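Local coordinates for ABC transporter substrate-binding protein (Streptococcus pneumoniae, PDB 4OHN) that binds histidine in the cleft between its two lobes and probably hands it to an ABC uptake transporter, at residues K18-G23 and I78-N83; I22-T27 and V59-I64; G42-L47 and N99-N104. One frame throughout, in Å; residues are numbered along the deposited sequence.

Interaction 1 of 3, residues K18-G23 and I78-N83. With HIS (histidine), chain B.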
loop_
_atom_site.group_PDB
_atom_site.type_symbol
_atom_site.label_atom_id
_atom_site.label_comp_id
_atom_site.label_asym_id
_atom_site.label_seq_id
_atom_site.Cartn_x
_atom_site.Cartn_y
_atom_site.Cartn_z
ATOM N N LYS A 18 -22.821 9.982 9.027
ATOM C CA LYS A 18 -21.601 10.179 9.817
ATOM C C LYS A 18 -20.704 8.952 9.806
ATOM O O LYS A 18 -20.068 8.622 10.804
ATOM C CB LYS A 18 -21.959 10.568 11.249
ATOM C CG LYS A 18 -22.776 11.851 11.325
ATOM C CD LYS A 18 -23.301 12.068 12.727
ATOM C CE LYS A 18 -24.155 13.326 12.812
ATOM N NZ LYS A 18 -23.366 14.552 12.508
ATOM N N SER A 19 -20.638 8.299 8.654
ATOM C CA SER A 19 -19.914 7.045 8.528
ATOM C C SER A 19 -19.443 6.826 7.106
ATOM O O SER A 19 -20.140 7.186 6.150
ATOM C CB SER A 19 -20.819 5.891 8.933
ATOM O OG SER A 19 -20.120 4.670 8.880
ATOM N N ILE A 20 -18.262 6.232 6.969
ATOM C CA ILE A 20 -17.755 5.813 5.677
ATOM C C ILE A 20 -16.997 4.505 5.904
ATOM O O ILE A 20 -16.361 4.340 6.958
ATOM C CB ILE A 20 -16.873 6.909 5.027
ATOM C CG1 ILE A 20 -16.595 6.550 3.577
ATOM C CG2 ILE A 20 -15.605 7.133 5.844
ATOM C CD1 ILE A 20 -16.107 7.696 2.733
ATOM N N THR A 21 -17.055 3.596 4.934
ATOM C CA THR A 21 -16.375 2.310 5.053
ATOM C C THR A 21 -15.110 2.304 4.212
ATOM O O THR A 21 -15.132 2.616 3.023
ATOM C CB THR A 21 -17.303 1.159 4.662
ATOM O OG1 THR A 21 -18.402 1.148 5.567
ATOM C CG2 THR A 21 -16.591 -0.188 4.705
ATOM N N ILE A 22 -13.999 1.952 4.845
ATOM C CA ILE A 22 -12.705 1.963 4.194
ATOM C C ILE A 22 -12.095 0.567 4.220
ATOM O O ILE A 22 -11.962 -0.041 5.276
ATOM C CB ILE A 22 -11.766 2.981 4.856
ATOM C CG1 ILE A 22 -12.426 4.375 4.850
ATOM C CG2 ILE A 22 -10.424 3.001 4.143
ATOM C CD1 ILE A 22 -11.506 5.490 5.332
ATOM N N GLY A 23 -11.726 0.091 3.042
ATOM C CA GLY A 23 -11.131 -1.217 2.903
ATOM C C GLY A 23 -9.613 -1.161 2.898
ATOM O O GLY A 23 -9.001 -0.220 2.416
ATOM N N ILE A 78 -17.264 -1.508 0.240
ATOM C CA ILE A 78 -16.406 -0.464 0.824
ATOM C C ILE A 78 -16.599 0.810 -0.001
ATOM O O ILE A 78 -17.077 0.737 -1.139
ATOM C CB ILE A 78 -14.909 -0.874 0.846
ATOM C CG1 ILE A 78 -14.359 -1.032 -0.572
ATOM C CG2 ILE A 78 -14.746 -2.159 1.684
ATOM C CD1 ILE A 78 -12.893 -1.426 -0.642
ATOM N N ASP A 79 -16.226 1.962 0.569
ATOM C CA ASP A 79 -16.363 3.257 -0.111
ATOM C C ASP A 79 -15.016 3.841 -0.550
ATOM O O ASP A 79 -14.988 4.723 -1.413
ATOM C CB ASP A 79 -17.077 4.249 0.822
ATOM C CG ASP A 79 -18.403 3.721 1.284
ATOM O OD1 ASP A 79 -19.165 3.262 0.391
ATOM O OD2 ASP A 79 -18.714 3.781 2.498
ATOM N N LEU A 80 -13.916 3.370 0.049
ATOM C CA LEU A 80 -12.572 3.813 -0.277
ATOM C C LEU A 80 -11.620 2.674 -0.106
ATOM O O LEU A 80 -11.850 1.779 0.709
ATOM C CB LEU A 80 -12.125 4.923 0.669
ATOM C CG LEU A 80 -12.871 6.256 0.600
ATOM C CD1 LEU A 80 -12.418 7.136 1.726
ATOM C CD2 LEU A 80 -12.616 6.941 -0.736
ATOM N N ILE A 81 -10.564 2.693 -0.898
ATOM C CA ILE A 81 -9.388 1.855 -0.691
ATOM C C ILE A 81 -8.289 2.786 -0.160
ATOM O O ILE A 81 -7.884 3.732 -0.838
ATOM C CB ILE A 81 -8.921 1.165 -1.978
ATOM C CG1 ILE A 81 -10.043 0.315 -2.594
ATOM C CG2 ILE A 81 -7.668 0.328 -1.712
ATOM C CD1 ILE A 81 -9.753 -0.174 -3.997
ATOM N N TRP A 82 -7.816 2.526 1.050
ATOM C CA TRP A 82 -6.866 3.442 1.707
ATOM C C TRP A 82 -5.954 2.578 2.561
ATOM O O TRP A 82 -6.344 2.146 3.658
ATOM C CB TRP A 82 -7.623 4.482 2.557
ATOM C CG TRP A 82 -6.796 5.659 2.988
ATOM C CD1 TRP A 82 -5.444 5.699 3.157
ATOM C CD2 TRP A 82 -7.289 6.949 3.337
ATOM N NE1 TRP A 82 -5.063 6.964 3.565
ATOM C CE2 TRP A 82 -6.191 7.736 3.693
ATOM C CE3 TRP A 82 -8.568 7.529 3.344
ATOM C CZ2 TRP A 82 -6.328 9.073 4.038
ATOM C CZ3 TRP A 82 -8.694 8.865 3.697
ATOM C CH2 TRP A 82 -7.586 9.607 4.033
ATOM N N ASN A 83 -4.770 2.281 2.030
ATOM C CA ASN A 83 -3.864 1.283 2.605
ATOM C C ASN A 83 -2.605 1.202 1.772
ATOM O O ASN A 83 -2.304 0.185 1.151
ATOM C CB ASN A 83 -4.568 -0.087 2.610
ATOM C CG ASN A 83 -3.791 -1.190 3.294
ATOM O OD1 ASN A 83 -3.497 -2.212 2.664
ATOM N ND2 ASN A 83 -3.502 -1.033 4.579
HETATM N N HIS B . 1.248 -0.572 -2.796
HETATM C CA HIS B . 0.798 -1.895 -3.293
HETATM C C HIS B . -0.558 -1.788 -3.955
HETATM O O HIS B . -1.146 -0.683 -3.968
HETATM C CB HIS B . 0.853 -2.988 -2.199
HETATM C CG HIS B . -0.245 -2.989 -1.176
HETATM N ND1 HIS B . -0.744 -4.178 -0.668
HETATM C CD2 HIS B . -0.870 -2.001 -0.489
HETATM C CE1 HIS B . -1.646 -3.915 0.257
HETATM N NE2 HIS B . -1.738 -2.601 0.391
HETATM O OXT HIS B . -1.021 -2.824 -4.478
#
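Strands 19-24 and 80-81 run as parallel neighbours in a sheet of the binding protein, with Ile22 paired to Leu80 and Gly23 to Ile81. The backbone evidence is alternating: Gly23 N donates to Leu80 O at 2.9 Å, and Trp82 N returns a nearly straight bond to Gly23 O. Before this regular part, Thr21 O takes two successive amides, Asp79 N at 2.8 Å and, weakly, Leu80 N.

Thr21 N, facing the same segment as Thr21 O, is taken by a side chain rather than by a carbonyl. The CG of Asp79 stands opposite the carbonyl carbon (chi1 -56°), and OD2 meets Thr21 N at 3.0 Å with an N-H...O angle of 167°, using the anti side of the carboxylate. OD1 forms a salt bridge to Arg213, which also binds Ile78 O, so both carboxylate oxygens are engaged and the rotation of the group is fixed.

On the face that carries Ile22 and Leu80, the apolar side chains follow each other. The side chains of Ile20 and Leu80 cross at about a right angle, CD1 of Ile20 lying 3.9 Å from CD1 of Leu80. Ile22 lies alongside Trp82, with CG2 3.5 Å from Trp82 CB. Helices 43-53 and 217-232 cover this layer. Toward the other face, Ile78 sets CG2 3.9 Å from Gly23 CA, lying against the bare backbone of the glycine.

Two residues on from Ile81, Asn83 reaches the ligand: NE2 of the bound histidine donates to Asn83 OD1 over 2.9 Å, at an angle of 148°. OD1 also receives a weak bond from Asp25 N. Parallel strands whose carboxyl ends pass into ligand-binding loops, backed by helices, are the arrangement characteristic of the alpha/beta lobes of periplasmic-type solute-binding proteins.

Interaction 2 of 3, residues I22-T27 and V59-I64. With HIS (histidine), chain B.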
loop_
_atom_site.group_PDB
_atom_site.type_symbol
_atom_site.label_atom_id
_atom_site.label_comp_id
_atom_site.label_asym_id
_atom_site.label_seq_id
_atom_site.Cartn_x
_atom_site.Cartn_y
_atom_site.Cartn_z
ATOM N N ILE A 22 -13.999 1.952 4.845
ATOM C CA ILE A 22 -12.705 1.963 4.194
ATOM C C ILE A 22 -12.095 0.567 4.220
ATOM O O ILE A 22 -11.962 -0.041 5.276
ATOM C CB ILE A 22 -11.766 2.981 4.856
ATOM C CG1 ILE A 22 -12.426 4.375 4.850
ATOM C CG2 ILE A 22 -10.424 3.001 4.143
ATOM C CD1 ILE A 22 -11.506 5.490 5.332
ATOM N N GLY A 23 -11.726 0.091 3.042
ATOM C CA GLY A 23 -11.131 -1.217 2.903
ATOM C C GLY A 23 -9.613 -1.161 2.898
ATOM O O GLY A 23 -9.001 -0.220 2.416
ATOM N N PHE A 24 -9.016 -2.223 3.434
ATOM C CA PHE A 24 -7.567 -2.319 3.610
ATOM C C PHE A 24 -7.126 -3.757 3.778
ATOM O O PHE A 24 -7.859 -4.586 4.275
ATOM C CB PHE A 24 -7.076 -1.443 4.786
ATOM C CG PHE A 24 -7.465 -1.951 6.158
ATOM C CD1 PHE A 24 -8.793 -2.037 6.549
ATOM C CD2 PHE A 24 -6.493 -2.346 7.047
ATOM C CE1 PHE A 24 -9.128 -2.526 7.809
ATOM C CE2 PHE A 24 -6.834 -2.843 8.299
ATOM C CZ PHE A 24 -8.142 -2.931 8.665
ATOM N N ASP A 25 -5.897 -4.021 3.356
ATOM C CA ASP A 25 -5.179 -5.263 3.633
ATOM C C ASP A 25 -4.639 -5.113 5.058
ATOM O O ASP A 25 -3.746 -4.298 5.299
ATOM C CB ASP A 25 -4.034 -5.378 2.604
ATOM C CG ASP A 25 -3.003 -6.474 2.894
ATOM O OD1 ASP A 25 -3.049 -7.172 3.954
ATOM O OD2 ASP A 25 -2.085 -6.606 2.039
ATOM N N SER A 26 -5.179 -5.881 5.997
ATOM C CA SER A 26 -4.840 -5.709 7.405
ATOM C C SER A 26 -3.500 -6.300 7.809
ATOM O O SER A 26 -3.205 -6.376 8.994
ATOM C CB SER A 26 -5.947 -6.253 8.297
ATOM O OG SER A 26 -6.029 -7.640 8.114
ATOM N N THR A 27 -2.674 -6.674 6.834
ATOM C CA THR A 27 -1.276 -6.978 7.106
ATOM C C THR A 27 -0.323 -5.897 6.616
ATOM O O THR A 27 0.877 -6.025 6.829
ATOM C CB THR A 27 -0.832 -8.302 6.461
ATOM O OG1 THR A 27 -0.786 -8.215 5.023
ATOM C CG2 THR A 27 -1.705 -9.454 6.855
ATOM N N VAL A 59 -14.938 6.408 10.772
ATOM C CA VAL A 59 -14.561 5.387 9.808
ATOM C C VAL A 59 -14.929 4.003 10.317
ATOM O O VAL A 59 -14.653 3.642 11.463
ATOM C CB VAL A 59 -13.045 5.412 9.513
ATOM C CG1 VAL A 59 -12.659 4.304 8.540
ATOM C CG2 VAL A 59 -12.638 6.788 8.959
ATOM N N ASN A 60 -15.571 3.247 9.437
ATOM C CA ASN A 60 -15.767 1.815 9.591
ATOM C C ASN A 60 -14.684 1.097 8.803
ATOM O O ASN A 60 -14.725 1.070 7.578
ATOM C CB ASN A 60 -17.157 1.420 9.087
ATOM C CG ASN A 60 -17.375 -0.064 9.104
ATOM O OD1 ASN A 60 -17.046 -0.741 10.081
ATOM N ND2 ASN A 60 -17.916 -0.590 8.021
ATOM N N TRP A 61 -13.712 0.533 9.511
ATOM C CA TRP A 61 -12.596 -0.160 8.888
ATOM C C TRP A 61 -12.997 -1.576 8.535
ATOM O O TRP A 61 -13.413 -2.338 9.411
ATOM C CB TRP A 61 -11.378 -0.176 9.834
ATOM C CG TRP A 61 -10.780 1.186 9.992
ATOM C CD1 TRP A 61 -10.945 2.045 11.054
ATOM C CD2 TRP A 61 -9.976 1.866 9.033
ATOM N NE1 TRP A 61 -10.265 3.215 10.804
ATOM C CE2 TRP A 61 -9.672 3.136 9.572
ATOM C CE3 TRP A 61 -9.479 1.534 7.775
ATOM C CZ2 TRP A 61 -8.911 4.070 8.885
ATOM C CZ3 TRP A 61 -8.701 2.461 7.096
ATOM C CH2 TRP A 61 -8.426 3.720 7.662
ATOM N N GLN A 62 -12.849 -1.919 7.261
ATOM C CA GLN A 62 -13.213 -3.237 6.772
ATOM C C GLN A 62 -11.988 -3.936 6.177
ATOM O O GLN A 62 -11.531 -3.570 5.094
ATOM C CB GLN A 62 -14.309 -3.130 5.717
ATOM C CG GLN A 62 -14.759 -4.489 5.178
ATOM C CD GLN A 62 -15.225 -5.424 6.280
ATOM O OE1 GLN A 62 -16.226 -5.160 6.968
ATOM N NE2 GLN A 62 -14.512 -6.526 6.461
ATOM N N PRO A 63 -11.428 -4.924 6.890
ATOM C CA PRO A 63 -10.355 -5.669 6.234
ATOM C C PRO A 63 -10.895 -6.377 5.000
ATOM O O PRO A 63 -11.990 -6.932 5.012
ATOM C CB PRO A 63 -9.890 -6.662 7.310
ATOM C CG PRO A 63 -11.054 -6.811 8.221
ATOM C CD PRO A 63 -11.788 -5.482 8.200
ATOM N N ILE A 64 -10.113 -6.367 3.926
ATOM C CA ILE A 64 -10.496 -7.012 2.674
ATOM C C ILE A 64 -9.396 -7.952 2.206
ATOM O O ILE A 64 -8.247 -7.895 2.617
ATOM C CB ILE A 64 -10.780 -5.975 1.545
ATOM C CG1 ILE A 64 -9.528 -5.143 1.230
ATOM C CG2 ILE A 64 -11.966 -5.085 1.915
ATOM C CD1 ILE A 64 -9.675 -4.222 0.012
HETATM N N HIS B . 1.248 -0.572 -2.796
HETATM C CA HIS B . 0.798 -1.895 -3.293
HETATM C C HIS B . -0.558 -1.788 -3.955
HETATM O O HIS B . -1.146 -0.683 -3.968
HETATM C CB HIS B . 0.853 -2.988 -2.199
HETATM C CG HIS B . -0.245 -2.989 -1.176
HETATM N ND1 HIS B . -0.744 -4.178 -0.668
HETATM C CD2 HIS B . -0.870 -2.001 -0.489
HETATM C CE1 HIS B . -1.646 -3.915 0.257
HETATM N NE2 HIS B . -1.738 -2.601 0.391
HETATM O OXT HIS B . -1.021 -2.824 -4.478
HETATM O O HOH W 1 -7.039 -7.908 5.102
#
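Ile22, Phe24, Val59 and Trp61 form the tightly packed side of this parallel strand pair, whose segment axes approach to 4.8 Å at 31°. Ile22 CG2 lies 3.5 Å from Trp61 CZ3, the two side chains pointing the same way, while Ile22 CD1 crosses to Val59 CG1 at 3.6 Å. The same Val59 methyl sits over one face of the indole, near its rim. Trp61 then turns an edge to the face of Phe24 in a T-shaped stack, with the Phe24 ring and the six-membered indole ring 5.5 Å apart between centroids and their planes at 82°. Phe24 reaches this place because its CG lies between the backbone N and carbonyl carbon (chi1 71°), swinging CE1 to the Gln62-Pro63 peptide. Tyr40 stacks edge-to-face with Phe24, and Ile45 and Ala48 of helix 43-53 pack on Trp61.

The backbone holds the strands in register: Ile22 N to Asn60 O, Gln62 N to Ile22 O at 2.9 Å, and Ile64 N to Phe24 O, also at 2.9 Å. Phe24 N to Gln62 O is a weak hydrogen bond, and the CA-H of Gly23 points at the same oxygen.

Past Phe24 the contact opens. Direct pairing gives way to a water that accepts from Ser26 N at 2.9 Å and donates to Ile64 O at 2.8 Å; across the two segments the Ser26 side chain merely comes near Pro63 CB. Here Asp25 turns away from strand 58-63. Its OD1 accepts from both Thr27 N, making an Asx turn, and Thr27 OG1, from the same face of the carboxylate; OD2 binds Gln130 and lies beside the imidazole of the bound histidine. The chemistry thus changes from apolar packing to polar bonding, one link of it through a water, as the chain reaches the pocket, and the double grip on OD1 steadies a carboxylate at the ligand.

Interaction 3 of 3, residues G42-L47 and N99-N104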
loop_
_atom_site.group_PDB
_atom_site.type_symbol
_atom_site.label_atom_id
_atom_site.label_comp_id
_atom_site.label_asym_id
_atom_site.label_seq_id
_atom_site.Cartn_x
_atom_site.Cartn_y
_atom_site.Cartn_z
ATOM N N GLY A 42 -1.930 2.261 12.212
ATOM C CA GLY A 42 -1.027 2.587 11.142
ATOM C C GLY A 42 -1.153 4.015 10.671
ATOM O O GLY A 42 -2.025 4.773 11.097
ATOM N N PHE A 43 -0.254 4.389 9.782
ATOM C CA PHE A 43 -0.253 5.722 9.200
ATOM C C PHE A 43 -1.580 6.079 8.556
ATOM O O PHE A 43 -2.121 7.167 8.792
ATOM C CB PHE A 43 0.903 5.862 8.197
ATOM C CG PHE A 43 0.982 7.212 7.549
ATOM C CD1 PHE A 43 1.814 8.171 8.060
ATOM C CD2 PHE A 43 0.231 7.515 6.423
ATOM C CE1 PHE A 43 1.888 9.437 7.469
ATOM C CE2 PHE A 43 0.292 8.771 5.840
ATOM C CZ PHE A 43 1.140 9.712 6.353
ATOM N N ASP A 44 -2.106 5.188 7.729
ATOM C CA ASP A 44 -3.376 5.452 7.074
ATOM C C ASP A 44 -4.542 5.411 8.041
ATOM O O ASP A 44 -5.515 6.134 7.854
ATOM C CB ASP A 44 -3.635 4.460 5.940
ATOM C CG ASP A 44 -2.811 4.748 4.695
ATOM O OD1 ASP A 44 -2.390 5.909 4.461
ATOM O OD2 ASP A 44 -2.601 3.770 3.931
ATOM N N ILE A 45 -4.489 4.549 9.055
ATOM C CA ILE A 45 -5.534 4.542 10.068
ATOM C C ILE A 45 -5.594 5.930 10.712
ATOM O O ILE A 45 -6.667 6.542 10.816
ATOM C CB ILE A 45 -5.305 3.459 11.147
ATOM C CG1 ILE A 45 -5.116 2.066 10.534
ATOM C CG2 ILE A 45 -6.465 3.461 12.132
ATOM C CD1 ILE A 45 -6.281 1.584 9.681
ATOM N N ASP A 46 -4.443 6.445 11.116
ATOM C CA ASP A 46 -4.383 7.756 11.745
ATOM C C ASP A 46 -4.781 8.879 10.778
ATOM O O ASP A 46 -5.538 9.789 11.149
ATOM C CB ASP A 46 -2.959 8.000 12.282
ATOM C CG ASP A 46 -2.621 7.148 13.512
ATOM O OD1 ASP A 46 -3.514 6.506 14.105
ATOM O OD2 ASP A 46 -1.430 7.149 13.879
ATOM N N LEU A 47 -4.284 8.811 9.555
ATOM C CA LEU A 47 -4.534 9.878 8.591
ATOM C C LEU A 47 -6.008 9.917 8.186
ATOM O O LEU A 47 -6.621 10.994 8.184
ATOM C CB LEU A 47 -3.626 9.746 7.373
ATOM C CG LEU A 47 -3.774 10.855 6.325
ATOM C CD1 LEU A 47 -3.432 12.206 6.894
ATOM C CD2 LEU A 47 -2.887 10.544 5.120
ATOM N N ASN A 99 -5.489 13.357 -4.297
ATOM C CA ASN A 99 -4.096 13.746 -4.397
ATOM C C ASN A 99 -3.236 12.701 -3.665
ATOM O O ASN A 99 -3.662 12.079 -2.693
ATOM C CB ASN A 99 -3.862 15.129 -3.778
ATOM C CG ASN A 99 -4.346 16.237 -4.642
ATOM O OD1 ASN A 99 -4.600 16.066 -5.817
ATOM N ND2 ASN A 99 -4.429 17.415 -4.074
ATOM N N SER A 100 -2.012 12.527 -4.133
ATOM C CA SER A 100 -1.095 11.608 -3.483
ATOM C C SER A 100 -0.518 12.214 -2.200
ATOM O O SER A 100 -0.293 13.421 -2.112
ATOM C CB SER A 100 0.005 11.182 -4.452
ATOM O OG SER A 100 -0.541 10.473 -5.561
ATOM N N TYR A 101 -0.257 11.371 -1.206
ATOM C CA TYR A 101 0.183 11.860 0.105
ATOM C C TYR A 101 1.541 11.357 0.547
ATOM O O TYR A 101 2.046 11.809 1.569
ATOM C CB TYR A 101 -0.880 11.591 1.182
ATOM C CG TYR A 101 -1.214 10.144 1.371
ATOM C CD1 TYR A 101 -0.475 9.348 2.220
ATOM C CD2 TYR A 101 -2.266 9.554 0.673
ATOM C CE1 TYR A 101 -0.776 8.000 2.387
ATOM C CE2 TYR A 101 -2.564 8.207 0.829
ATOM C CZ TYR A 101 -1.809 7.445 1.673
ATOM O OH TYR A 101 -2.085 6.107 1.872
ATOM N N MET A 102 2.116 10.395 -0.184
ATOM C CA MET A 102 3.402 9.756 0.167
ATOM C C MET A 102 4.057 9.098 -1.062
ATOM O O MET A 102 3.373 8.437 -1.843
ATOM C CB MET A 102 3.157 8.685 1.244
ATOM C CG MET A 102 4.416 8.094 1.888
ATOM S SD MET A 102 4.092 6.823 3.145
ATOM C CE MET A 102 2.972 7.651 4.260
ATOM N N LYS A 103 5.375 9.240 -1.225
ATOM C CA LYS A 103 6.083 8.490 -2.251
ATOM C C LYS A 103 6.352 7.072 -1.774
ATOM O O LYS A 103 6.412 6.792 -0.582
ATOM C CB LYS A 103 7.412 9.164 -2.600
ATOM C CG LYS A 103 7.259 10.617 -3.047
ATOM C CD LYS A 103 6.298 10.747 -4.221
ATOM C CE LYS A 103 6.138 12.190 -4.656
ATOM N NZ LYS A 103 5.386 12.293 -5.932
ATOM N N ASN A 104 6.565 6.177 -2.731
ATOM C CA ASN A 104 6.895 4.797 -2.426
ATOM C C ASN A 104 7.706 4.234 -3.571
ATOM O O ASN A 104 7.680 4.775 -4.680
ATOM C CB ASN A 104 5.607 4.002 -2.236
ATOM C CG ASN A 104 5.849 2.539 -1.906
ATOM O OD1 ASN A 104 6.584 2.190 -0.943
ATOM N ND2 ASN A 104 5.305 1.674 -2.763
#
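Tyr101 and Asp44 make the polar part of this contact between the start of helix 43-53 and the segment 99-104. Tyr101 OH makes a weak hydrogen bond of 2.6 Å with Asp44 OD1. The side chains meet at about a right angle, with carboxylate and ring planes 79° apart. The stronger partner of Asp44 lies outside the segments: OD2 accepts from Gly84 N. OD1 also receives a weak bond from Trp82 NE1.

Apolar contacts lie beside this polar spot. Leu47 CD2 sits over one face of the Tyr101 ring, 4.2 Å from its centroid and displaced toward the rim. Phe43 and Tyr101 slide past each other in opposite directions, Phe43 CE2 coming within 3.7 Å of Tyr101 CE1. Phe43 projects CG anti to its own N (chi1 -180°), which carries the ring out from the helix toward the other segment. There the Met102 methyl, CE, lies over one face of the ring, with SD behind it at 5.1 Å from the Phe43 centroid, a Met-aromatic contact. Met102 has a second conformer, however, and this arrangement describes one of the two. Phe244 of helix 235-244 also meets Phe43 and Met102.

The buried Asp44 carboxylate meets Gly84 N, and more weakly Trp82 NE1 and Tyr101 OH, and lies in the first turn of its helix, a setting that would probably favour the charged form. Because Gly84 O binds the ligand histidine, Asp44 is placed in the second shell, consistent with linking Tyr101 to the pocket backbone.

How the interactions relate
Interactions 1 and 2 share strand 19-24, which lies between strands 58-63 and 80-81 in one sheet; their centres are 7 Å apart. Interaction 3 is about 14 Å from the centre of each and joins helix 43-53 to segment 99-104, leading into strand 102-111. Along the chain, interactions 1 and 2 start from overlapping segments and then reach 78-83 and 59-64 respectively, whereas 42-47 with 99-104 alternates with both. Trp82 of interaction 1 packs on Leu47 and Tyr101, and Trp61 of interaction 2 rests on Ile45, so helix 43-53 backs the sheet. Asp25 and Asn83 reach the bound histidine, placing the pocket at the strand ends, and the Asp44 side chain of interaction 3 lies about 7 Å from it.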